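Local coordinates for Glucose/sorbosone dehydrogenases (PDB 2G8S), which belongs to the glucose/sorbosone dehydrogenase family, folds as a beta-propeller built of antiparallel sheets, and carries a bound calcium ion, at residues A52-V60 with L105-F115; F292-V303 with G315-R326. All blocks are in the same frame, centred on the assembly; numbering follows the deposited sequence. Where two conformers were deposited one is given.

Both contacts belong to the beta-propeller but join different parts of it. Contact 1 lies toward the surface, its centre about 21 Å from the centre of the chain, where the loop between strands 49-50 and 68-73 meets the turn after strand 96-105; a single bridge, waters and a proline-on-ring contact hold it. Contact 2 is larger and deeper, with half of its touching residues buried. It combines the outer hairpin and the end of strand 290-295 of one blade with the start of strand 325-330 in the next sheet, and adds to its regular strand pairing a salt-bridge network that contact 1 lacks. The two are separate, their nearest atoms about 14 Å apart.

Contact 1 (A52-V60 with L105-F115); sequences APLSGVPDV and LSDDLSKVTDF
Leu54 pushes its side chain against the turn that follows strand 96-105, where the branch atom CG comes within 3.3 Å of the carbonyl oxygen of Leu109. With CG anti to the carbonyl carbon (chi1 -83°), the Leu54 and Leu105 side chains cross at about a right angle, and Leu54 CD2 reaches Leu105 CD1 at 3.5 Å, while Val112 CG2 lies a little farther off. The turn is a type I beta turn from Ser106 to Leu109, and within it Asp108 OD1 reaches on to Ser110 N, an Asx turn; the same oxygen also takes bonds from the hydroxyls of Ser106 and Ser110. The chain then leaves the turn for strand 112-113 of a propeller sheet, and the loop 52-60 joins it there through a single bridge of Ser55 with Lys111. Val112 N gives an almost straight bond to Ser55 O (2.8 Å, 173°), and Ser55 N donates to Ser110 O in the carbonyl plane. Farther along, one water joins Gly56 O, Val112 O and Phe115 N. Pro58 lies over one face of the Phe115 ring, CD standing 3.8 Å from the centroid in a CH-pi contact, and touches Leu85 and Tyr87 of strand 82-90 as well.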
loop_
_atom_site.group_PDB
_atom_site.type_symbol
_atom_site.label_atom_id
_atom_site.label_comp_id
_atom_site.label_asym_id
_atom_site.label_seq_id
_atom_site.Cartn_x
_atom_site.Cartn_y
_atom_site.Cartn_z
ATOM N N ALA A 52 9.542 20.921 8.919
ATOM C CA ALA A 52 10.652 20.668 8.001
ATOM C C ALA A 52 10.875 19.155 7.910
ATOM O O ALA A 52 10.419 18.396 8.778
ATOM C CB ALA A 52 11.916 21.358 8.501
ATOM N N PRO A 53 11.579 18.701 6.858
ATOM C CA PRO A 53 11.858 17.271 6.759
ATOM C C PRO A 53 12.604 16.750 7.976
ATOM O O PRO A 53 13.513 17.418 8.483
ATOM C CB PRO A 53 12.753 17.179 5.515
ATOM C CG PRO A 53 12.348 18.350 4.699
ATOM C CD PRO A 53 12.121 19.441 5.705
ATOM N N LEU A 54 12.221 15.569 8.455
ATOM C CA LEU A 54 12.952 14.942 9.548
ATOM C C LEU A 54 14.298 14.459 9.038
ATOM O O LEU A 54 14.443 14.124 7.860
ATOM C CB LEU A 54 12.179 13.751 10.121
ATOM C CG LEU A 54 11.088 14.036 11.153
ATOM C CD1 LEU A 54 9.904 14.785 10.559
ATOM C CD2 LEU A 54 10.624 12.737 11.774
ATOM N N SER A 55 15.289 14.445 9.918
ATOM C CA SER A 55 16.598 13.910 9.562
ATOM C C SER A 55 16.632 12.404 9.820
ATOM O O SER A 55 15.778 11.870 10.551
ATOM C CB SER A 55 17.685 14.596 10.375
ATOM O OG SER A 55 17.696 14.059 11.681
ATOM N N GLY A 56 17.609 11.718 9.219
ATOM C CA GLY A 56 17.793 10.276 9.407
ATOM C C GLY A 56 16.996 9.367 8.488
ATOM O O GLY A 56 16.953 8.152 8.696
ATOM N N VAL A 57 16.378 9.959 7.468
ATOM C CA VAL A 57 15.541 9.228 6.512
ATOM C C VAL A 57 16.454 8.692 5.398
ATOM O O VAL A 57 17.360 9.403 4.971
ATOM C CB VAL A 57 14.447 10.166 5.932
ATOM C CG1 VAL A 57 13.616 9.493 4.842
ATOM C CG2 VAL A 57 13.543 10.675 7.056
ATOM N N PRO A 58 16.233 7.441 4.936
ATOM C CA PRO A 58 17.103 6.903 3.879
ATOM C C PRO A 58 16.997 7.700 2.584
ATOM O O PRO A 58 15.945 8.290 2.298
ATOM C CB PRO A 58 16.560 5.489 3.662
ATOM C CG PRO A 58 15.132 5.537 4.177
ATOM C CD PRO A 58 15.216 6.458 5.352
ATOM N N ASP A 59 18.090 7.726 1.825
ATOM C CA ASP A 59 18.064 8.256 0.471
ATOM C C ASP A 59 17.229 7.318 -0.386
ATOM O O ASP A 59 17.234 6.097 -0.172
ATOM C CB ASP A 59 19.468 8.331 -0.117
ATOM C CG ASP A 59 20.354 9.329 0.594
ATOM O OD1 ASP A 59 19.938 10.484 0.777
ATOM O OD2 ASP A 59 21.488 8.949 0.934
ATOM N N VAL A 60 16.503 7.899 -1.340
ATOM C CA VAL A 60 15.596 7.123 -2.186
ATOM C C VAL A 60 15.830 7.403 -3.668
ATOM O O VAL A 60 16.424 8.423 -4.035
ATOM C CB VAL A 60 14.114 7.397 -1.839
ATOM C CG1 VAL A 60 13.877 7.248 -0.340
ATOM C CG2 VAL A 60 13.684 8.776 -2.327
ATOM N N LEU A 105 11.837 6.905 16.099
ATOM C CA LEU A 105 11.398 8.294 16.035
ATOM C C LEU A 105 11.735 9.008 17.345
ATOM O O LEU A 105 11.327 8.565 18.427
ATOM C CB LEU A 105 9.890 8.351 15.763
ATOM C CG LEU A 105 9.252 9.728 15.523
ATOM C CD1 LEU A 105 9.789 10.421 14.277
ATOM C CD2 LEU A 105 7.735 9.614 15.478
ATOM N N SER A 106 12.490 10.100 17.247
ATOM C CA SER A 106 12.871 10.852 18.445
ATOM C C SER A 106 11.647 11.388 19.185
ATOM O O SER A 106 10.594 11.631 18.586
ATOM C CB SER A 106 13.826 11.996 18.105
ATOM O OG SER A 106 13.191 12.995 17.340
ATOM N N ASP A 107 11.798 11.566 20.493
ATOM C CA ASP A 107 10.744 12.118 21.348
ATOM C C ASP A 107 10.241 13.458 20.826
ATOM O O ASP A 107 9.048 13.768 20.905
ATOM C CB ASP A 107 11.272 12.310 22.775
ATOM C CG ASP A 107 11.489 10.997 23.512
ATOM O OD1 ASP A 107 10.833 9.987 23.179
ATOM O OD2 ASP A 107 12.312 10.981 24.449
ATOM N N ASP A 108 11.165 14.265 20.299
ATOM C CA ASP A 108 10.817 15.608 19.825
ATOM C C ASP A 108 10.366 15.670 18.360
ATOM O O ASP A 108 10.104 16.748 17.824
ATOM C CB ASP A 108 11.944 16.620 20.128
ATOM C CG ASP A 108 13.161 16.469 19.220
ATOM O OD1 ASP A 108 13.154 15.639 18.285
ATOM O OD2 ASP A 108 14.144 17.214 19.434
ATOM N N LEU A 109 10.286 14.500 17.727
ATOM C CA LEU A 109 9.750 14.348 16.367
ATOM C C LEU A 109 10.603 14.982 15.259
ATOM O O LEU A 109 10.140 15.128 14.124
ATOM C CB LEU A 109 8.294 14.859 16.289
ATOM C CG LEU A 109 7.295 14.263 17.288
ATOM C CD1 LEU A 109 5.912 14.912 17.144
ATOM C CD2 LEU A 109 7.189 12.739 17.166
ATOM N N SER A 110 11.853 15.329 15.574
ATOM C CA SER A 110 12.726 15.976 14.595
ATOM C C SER A 110 13.555 14.997 13.771
ATOM O O SER A 110 14.097 15.373 12.721
ATOM C CB SER A 110 13.672 16.965 15.290
ATOM O OG SER A 110 14.586 16.281 16.128
ATOM N N LYS A 111 13.667 13.754 14.234
ATOM C CA LYS A 111 14.587 12.816 13.601
ATOM C C LYS A 111 14.214 11.342 13.754
ATOM O O LYS A 111 13.489 10.950 14.689
ATOM C CB LYS A 111 16.007 13.067 14.110
ATOM C CG LYS A 111 16.242 12.683 15.553
ATOM C CD LYS A 111 17.592 13.208 16.059
ATOM C CE LYS A 111 17.501 14.659 16.494
ATOM N NZ LYS A 111 18.826 15.326 16.471
ATOM N N VAL A 112 14.710 10.545 12.812
ATOM C CA VAL A 112 14.641 9.103 12.876
ATOM C C VAL A 112 16.075 8.674 13.167
ATOM O O VAL A 112 17.014 9.120 12.484
ATOM C CB VAL A 112 14.174 8.511 11.539
ATOM C CG1 VAL A 112 14.193 6.994 11.585
ATOM C CG2 VAL A 112 12.766 9.014 11.204
ATOM N N THR A 113 16.260 7.855 14.192
ATOM C CA THR A 113 17.621 7.466 14.578
ATOM C C THR A 113 17.928 6.006 14.257
ATOM O O THR A 113 17.058 5.133 14.332
ATOM C CB THR A 113 17.901 7.752 16.074
ATOM O OG1 THR A 113 17.012 6.990 16.894
ATOM C CG2 THR A 113 17.722 9.239 16.368
ATOM N N ASP A 114 19.190 5.761 13.897
ATOM C CA ASP A 114 19.713 4.421 13.622
ATOM C C ASP A 114 18.891 3.654 12.596
ATOM O O ASP A 114 18.716 2.439 12.720
ATOM C CB ASP A 114 19.859 3.600 14.911
ATOM C CG ASP A 114 20.968 4.105 15.813
ATOM O OD1 ASP A 114 21.866 4.827 15.331
ATOM O OD2 ASP A 114 20.933 3.769 17.021
ATOM N N PHE A 115 18.380 4.355 11.589
ATOM C CA PHE A 115 17.652 3.655 10.526
ATOM C C PHE A 115 18.505 2.547 9.917
ATOM O O PHE A 115 19.698 2.741 9.673
ATOM C CB PHE A 115 17.191 4.602 9.415
ATOM C CG PHE A 115 16.255 3.952 8.441
ATOM C CD1 PHE A 115 14.891 3.904 8.706
ATOM C CD2 PHE A 115 16.736 3.374 7.272
ATOM C CE1 PHE A 115 14.019 3.297 7.815
ATOM C CE2 PHE A 115 15.877 2.758 6.384
ATOM C CZ PHE A 115 14.509 2.724 6.657
HETATM O O HOH W 1 13.882 18.122 11.804
HETATM O O HOH W 2 18.724 11.257 12.841
HETATM O O HOH W 3 18.439 7.247 10.971
#

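Contact 2 (F292-V303 with G315-R326); sequences FIGALKDKDVIV and GRILTDRGQRIR. With EDO (1,2-ethanediol), chain F; EDO (1,2-ethanediol), chain I.
The outer beta hairpin of a propeller blade, strands 300-307 and 310-317, runs through this contact, one strand from each segment, with Val301 and Ile317 bonded in both directions between their backbones. Val301 N to Ile317 O measures 2.9 Å, and their side chains lie side by side, CB of Val301 against CG1 of Ile317. Ile302 and Arg316 form the next, non-hydrogen-bonded pair. The Arg316 chain bends at chi2 (-63°), which carries its guanidinium back across the partner strand, with Ile302 CG1 over one face. NH1 grips two carboxylates: Asp298 OD2 at 2.8 Å, met on the anti side of that oxygen and somewhat out of the carboxylate plane, and Asp300 OD1 at 2.9 Å through the syn lone pair; Glu313 takes NE. The other oxygen of Asp300, OD2, accepts from Thr319 OG1 at 2.7 Å, so both ends of this buried carboxylate are held. Asp300 also belongs, with Lys299, to a G1 beta bulge opposite Ala295.

After Ile317 the chain passes through the short 3-10 segment 319-321 to strand 325-330 of the neighbouring sheet. Ile325 N donates to Ala295 O (3.3 Å) from above the carbonyl plane, and Ile325 CG2 packs on Gly294 CA and Val301 CG2. Leu296 touches two arginines with different atoms: CB lies over a face of the Arg324 guanidinium, whose NH2 is salt-bridged to Asp341, and CD2 stands 3.9 Å above the Arg326 guanidinium plane, offset toward the rim.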
loop_
_atom_site.group_PDB
_atom_site.type_symbol
_atom_site.label_atom_id
_atom_site.label_comp_id
_atom_site.label_asym_id
_atom_site.label_seq_id
_atom_site.Cartn_x
_atom_site.Cartn_y
_atom_site.Cartn_z
ATOM N N PHE A 292 -13.132 1.907 2.147
ATOM C CA PHE A 292 -12.924 3.086 1.313
ATOM C C PHE A 292 -11.625 2.898 0.570
ATOM O O PHE A 292 -10.608 2.603 1.192
ATOM C CB PHE A 292 -12.856 4.351 2.181
ATOM C CG PHE A 292 -14.155 4.676 2.855
ATOM C CD1 PHE A 292 -15.077 5.530 2.240
ATOM C CD2 PHE A 292 -14.468 4.114 4.093
ATOM C CE1 PHE A 292 -16.288 5.825 2.835
ATOM C CE2 PHE A 292 -15.691 4.408 4.712
ATOM C CZ PHE A 292 -16.603 5.261 4.086
ATOM N N ILE A 293 -11.673 3.039 -0.755
ATOM C CA ILE A 293 -10.509 2.792 -1.612
ATOM C C ILE A 293 -10.223 3.997 -2.498
ATOM O O ILE A 293 -11.103 4.478 -3.219
ATOM C CB ILE A 293 -10.708 1.539 -2.510
ATOM C CG1 ILE A 293 -11.146 0.336 -1.664
ATOM C CG2 ILE A 293 -9.429 1.248 -3.297
ATOM C CD1 ILE A 293 -11.322 -0.966 -2.467
ATOM N N GLY A 294 -8.991 4.496 -2.445
ATOM C CA GLY A 294 -8.618 5.595 -3.321
ATOM C C GLY A 294 -8.602 5.165 -4.777
ATOM O O GLY A 294 -8.356 3.994 -5.084
ATOM N N ALA A 295 -8.861 6.119 -5.671
ATOM C CA ALA A 295 -8.758 5.882 -7.098
ATOM C C ALA A 295 -7.894 6.975 -7.714
ATOM O O ALA A 295 -8.238 8.170 -7.676
ATOM C CB ALA A 295 -10.147 5.835 -7.733
ATOM N N LEU A 296 -6.749 6.569 -8.256
ATOM C CA LEU A 296 -5.824 7.517 -8.873
ATOM C C LEU A 296 -6.339 8.038 -10.215
ATOM O O LEU A 296 -6.288 9.241 -10.484
ATOM C CB LEU A 296 -4.439 6.889 -9.051
ATOM C CG LEU A 296 -3.673 6.607 -7.753
ATOM C CD1 LEU A 296 -2.639 5.514 -7.982
ATOM C CD2 LEU A 296 -3.018 7.880 -7.227
ATOM N N LYS A 297 -6.837 7.131 -11.055
ATOM C CA LYS A 297 -7.298 7.475 -12.398
ATOM C C LYS A 297 -8.685 8.128 -12.375
ATOM O O LYS A 297 -8.930 9.126 -13.063
ATOM C CB LYS A 297 -7.293 6.212 -13.268
ATOM C CG LYS A 297 -7.819 6.362 -14.692
ATOM C CD LYS A 297 -7.756 5.012 -15.416
ATOM C CE LYS A 297 -8.139 5.132 -16.887
ATOM N NZ LYS A 297 -9.446 5.817 -17.087
ATOM N N ASP A 298 -9.593 7.552 -11.590
ATOM C CA ASP A 298 -10.954 8.097 -11.457
ATOM C C ASP A 298 -11.013 9.357 -10.587
ATOM O O ASP A 298 -12.041 10.055 -10.565
ATOM C CB ASP A 298 -11.917 7.051 -10.906
ATOM C CG ASP A 298 -12.280 5.979 -11.918
ATOM O OD1 ASP A 298 -12.049 6.156 -13.138
ATOM O OD2 ASP A 298 -12.814 4.944 -11.474
ATOM N N LYS A 299 -9.924 9.624 -9.860
ATOM C CA LYS A 299 -9.782 10.851 -9.079
ATOM C C LYS A 299 -10.898 10.983 -8.045
ATOM O O LYS A 299 -11.567 12.011 -7.942
ATOM C CB LYS A 299 -9.724 12.084 -10.001
ATOM C CG LYS A 299 -8.566 12.061 -11.003
ATOM C CD LYS A 299 -8.443 13.366 -11.787
ATOM C CE LYS A 299 -7.318 13.259 -12.789
ATOM N NZ LYS A 299 -7.151 14.514 -13.574
ATOM N N ASP A 300 -11.097 9.916 -7.279
ATOM C CA ASP A 300 -12.100 9.903 -6.217
ATOM C C ASP A 300 -11.858 8.738 -5.262
ATOM O O ASP A 300 -10.831 8.067 -5.360
ATOM C CB ASP A 300 -13.541 9.948 -6.770
ATOM C CG ASP A 300 -13.911 8.761 -7.666
ATOM O OD1 ASP A 300 -13.254 7.698 -7.628
ATOM O OD2 ASP A 300 -14.917 8.909 -8.407
ATOM N N VAL A 301 -12.782 8.547 -4.325
ATOM C CA VAL A 301 -12.752 7.438 -3.377
ATOM C C VAL A 301 -13.945 6.519 -3.619
ATOM O O VAL A 301 -15.086 6.970 -3.765
ATOM C CB VAL A 301 -12.721 7.951 -1.913
ATOM C CG1 VAL A 301 -12.987 6.807 -0.909
ATOM C CG2 VAL A 301 -11.377 8.636 -1.632
ATOM N N ILE A 302 -13.661 5.222 -3.684
ATOM C CA ILE A 302 -14.689 4.213 -3.843
ATOM C C ILE A 302 -15.200 3.804 -2.472
ATOM O O ILE A 302 -14.411 3.460 -1.585
ATOM C CB ILE A 302 -14.145 2.977 -4.580
ATOM C CG1 ILE A 302 -13.310 3.384 -5.808
ATOM C CG2 ILE A 302 -15.297 2.067 -4.995
ATOM C CD1 ILE A 302 -12.563 2.203 -6.418
ATOM N N VAL A 303 -16.522 3.835 -2.301
ATOM C CA VAL A 303 -17.149 3.426 -1.053
ATOM C C VAL A 303 -17.747 2.047 -1.276
ATOM O O VAL A 303 -18.573 1.870 -2.178
ATOM C CB VAL A 303 -18.266 4.390 -0.624
ATOM C CG1 VAL A 303 -18.791 3.997 0.751
ATOM C CG2 VAL A 303 -17.745 5.811 -0.609
ATOM N N GLY A 315 -20.718 3.270 -4.325
ATOM C CA GLY A 315 -20.598 4.463 -5.148
ATOM C C GLY A 315 -19.285 5.171 -4.884
ATOM O O GLY A 315 -18.343 4.570 -4.371
ATOM N N ARG A 316 -19.230 6.445 -5.263
ATOM C CA ARG A 316 -18.005 7.241 -5.205
ATOM C C ARG A 316 -18.220 8.526 -4.435
ATOM O O ARG A 316 -19.323 9.092 -4.440
ATOM C CB ARG A 316 -17.544 7.609 -6.617
ATOM C CG ARG A 316 -17.362 6.435 -7.575
ATOM C CD ARG A 316 -16.267 5.473 -7.109
ATOM N NE ARG A 316 -16.060 4.382 -8.058
ATOM C CZ ARG A 316 -15.065 4.314 -8.938
ATOM N NH1 ARG A 316 -14.153 5.279 -9.012
ATOM N NH2 ARG A 316 -14.978 3.261 -9.754
ATOM N N ILE A 317 -17.158 8.978 -3.769
ATOM C CA ILE A 317 -17.130 10.285 -3.112
ATOM C C ILE A 317 -15.871 11.050 -3.540
ATOM O O ILE A 317 -14.917 10.454 -4.038
ATOM C CB ILE A 317 -17.236 10.169 -1.565
ATOM C CG1 ILE A 317 -16.050 9.393 -0.981
ATOM C CG2 ILE A 317 -18.593 9.545 -1.157
ATOM C CD1 ILE A 317 -15.996 9.362 0.554
ATOM N N LEU A 318 -15.892 12.373 -3.366
ATOM C CA LEU A 318 -14.781 13.273 -3.737
ATOM C C LEU A 318 -14.588 13.488 -5.246
ATOM O O LEU A 318 -13.679 14.215 -5.655
ATOM C CB LEU A 318 -13.453 12.845 -3.081
ATOM C CG LEU A 318 -13.391 12.636 -1.566
ATOM C CD1 LEU A 318 -11.992 12.248 -1.135
ATOM C CD2 LEU A 318 -13.835 13.876 -0.838
ATOM N N THR A 319 -15.454 12.900 -6.071
ATOM C CA THR A 319 -15.309 13.031 -7.521
ATOM C C THR A 319 -15.337 14.487 -7.981
ATOM O O THR A 319 -14.637 14.853 -8.927
ATOM C CB THR A 319 -16.392 12.242 -8.283
ATOM O OG1 THR A 319 -16.561 10.957 -7.674
ATOM C CG2 THR A 319 -15.995 12.052 -9.742
ATOM N N ASP A 320 -16.122 15.318 -7.300
ATOM C CA ASP A 320 -16.219 16.722 -7.709
ATOM C C ASP A 320 -14.954 17.559 -7.471
ATOM O O ASP A 320 -14.848 18.678 -7.985
ATOM C CB ASP A 320 -17.471 17.388 -7.119
ATOM C CG ASP A 320 -17.490 17.416 -5.595
ATOM O OD1 ASP A 320 -16.555 16.911 -4.938
ATOM O OD2 ASP A 320 -18.481 17.952 -5.040
ATOM N N ARG A 321 -13.996 17.027 -6.711
ATOM C CA ARG A 321 -12.771 17.784 -6.409
ATOM C C ARG A 321 -11.698 17.653 -7.493
ATOM O O ARG A 321 -10.762 18.453 -7.542
ATOM C CB ARG A 321 -12.186 17.383 -5.051
ATOM C CG ARG A 321 -13.153 17.568 -3.880
ATOM C CD ARG A 321 -12.455 17.417 -2.533
ATOM N NE ARG A 321 -11.804 18.664 -2.113
ATOM C CZ ARG A 321 -10.495 18.895 -2.165
ATOM N NH1 ARG A 321 -9.659 17.960 -2.614
ATOM N NH2 ARG A 321 -10.009 20.061 -1.749
ATOM N N GLY A 322 -11.815 16.621 -8.325
ATOM C CA GLY A 322 -10.929 16.438 -9.472
ATOM C C GLY A 322 -9.489 16.092 -9.154
ATOM O O GLY A 322 -8.608 16.305 -9.995
ATOM N N GLN A 323 -9.243 15.539 -7.962
ATOM C CA GLN A 323 -7.889 15.204 -7.524
ATOM C C GLN A 323 -7.646 13.702 -7.515
ATOM O O GLN A 323 -8.485 12.930 -7.028
ATOM C CB GLN A 323 -7.621 15.764 -6.123
ATOM C CG GLN A 323 -7.937 17.250 -5.975
ATOM C CD GLN A 323 -7.120 18.135 -6.910
ATOM O OE1 GLN A 323 -5.892 18.227 -6.789
ATOM N NE2 GLN A 323 -7.799 18.789 -7.849
ATOM N N ARG A 324 -6.492 13.297 -8.040
ATOM C CA ARG A 324 -6.056 11.901 -7.937
ATOM C C ARG A 324 -5.929 11.538 -6.463
ATOM O O ARG A 324 -5.370 12.306 -5.689
ATOM C CB ARG A 324 -4.695 11.714 -8.617
ATOM C CG ARG A 324 -4.651 12.073 -10.098
ATOM C CD ARG A 324 -3.207 12.214 -10.607
ATOM N NE ARG A 324 -2.339 11.084 -10.268
ATOM C CZ ARG A 324 -2.310 9.924 -10.928
ATOM N NH1 ARG A 324 -3.116 9.717 -11.965
ATOM N NH2 ARG A 324 -1.482 8.960 -10.543
ATOM N N ILE A 325 -6.438 10.370 -6.069
ATOM C CA ILE A 325 -6.392 9.969 -4.664
ATOM C C ILE A 325 -5.328 8.895 -4.441
ATOM O O ILE A 325 -5.368 7.833 -5.064
ATOM C CB ILE A 325 -7.764 9.482 -4.154
ATOM C CG1 ILE A 325 -8.854 10.541 -4.386
ATOM C CG2 ILE A 325 -7.672 9.072 -2.685
ATOM C CD1 ILE A 325 -8.570 11.906 -3.732
ATOM N N ARG A 326 -4.405 9.180 -3.524
ATOM C CA ARG A 326 -3.278 8.299 -3.247
ATOM C C ARG A 326 -3.493 7.395 -2.028
ATOM O O ARG A 326 -3.191 6.198 -2.084
ATOM C CB ARG A 326 -1.995 9.132 -3.084
ATOM C CG ARG A 326 -0.798 8.411 -2.446
ATOM C CD ARG A 326 -0.386 7.116 -3.168
ATOM N NE ARG A 326 0.127 7.371 -4.504
ATOM C CZ ARG A 326 0.316 6.420 -5.420
ATOM N NH1 ARG A 326 -0.001 5.158 -5.158
ATOM N NH2 ARG A 326 0.794 6.742 -6.606
HETATM C C1 EDO F . -0.080 4.068 -0.902
HETATM O O1 EDO F . -0.969 4.972 -0.254
HETATM C C2 EDO F . -0.848 3.084 -1.775
HETATM O O2 EDO F . -1.601 3.828 -2.742
HETATM C C1 EDO I . -12.618 21.620 0.510
HETATM O O1 EDO I . -11.972 22.113 -0.673
HETATM C C2 EDO I . -14.045 21.202 0.188
HETATM O O2 EDO I . -14.022 20.223 -0.865
HETATM O O HOH W 4 -12.562 13.597 -9.893
HETATM O O HOH W 5 -5.964 16.003 -11.145
HETATM O O HOH W 6 -9.091 16.813 -12.802
#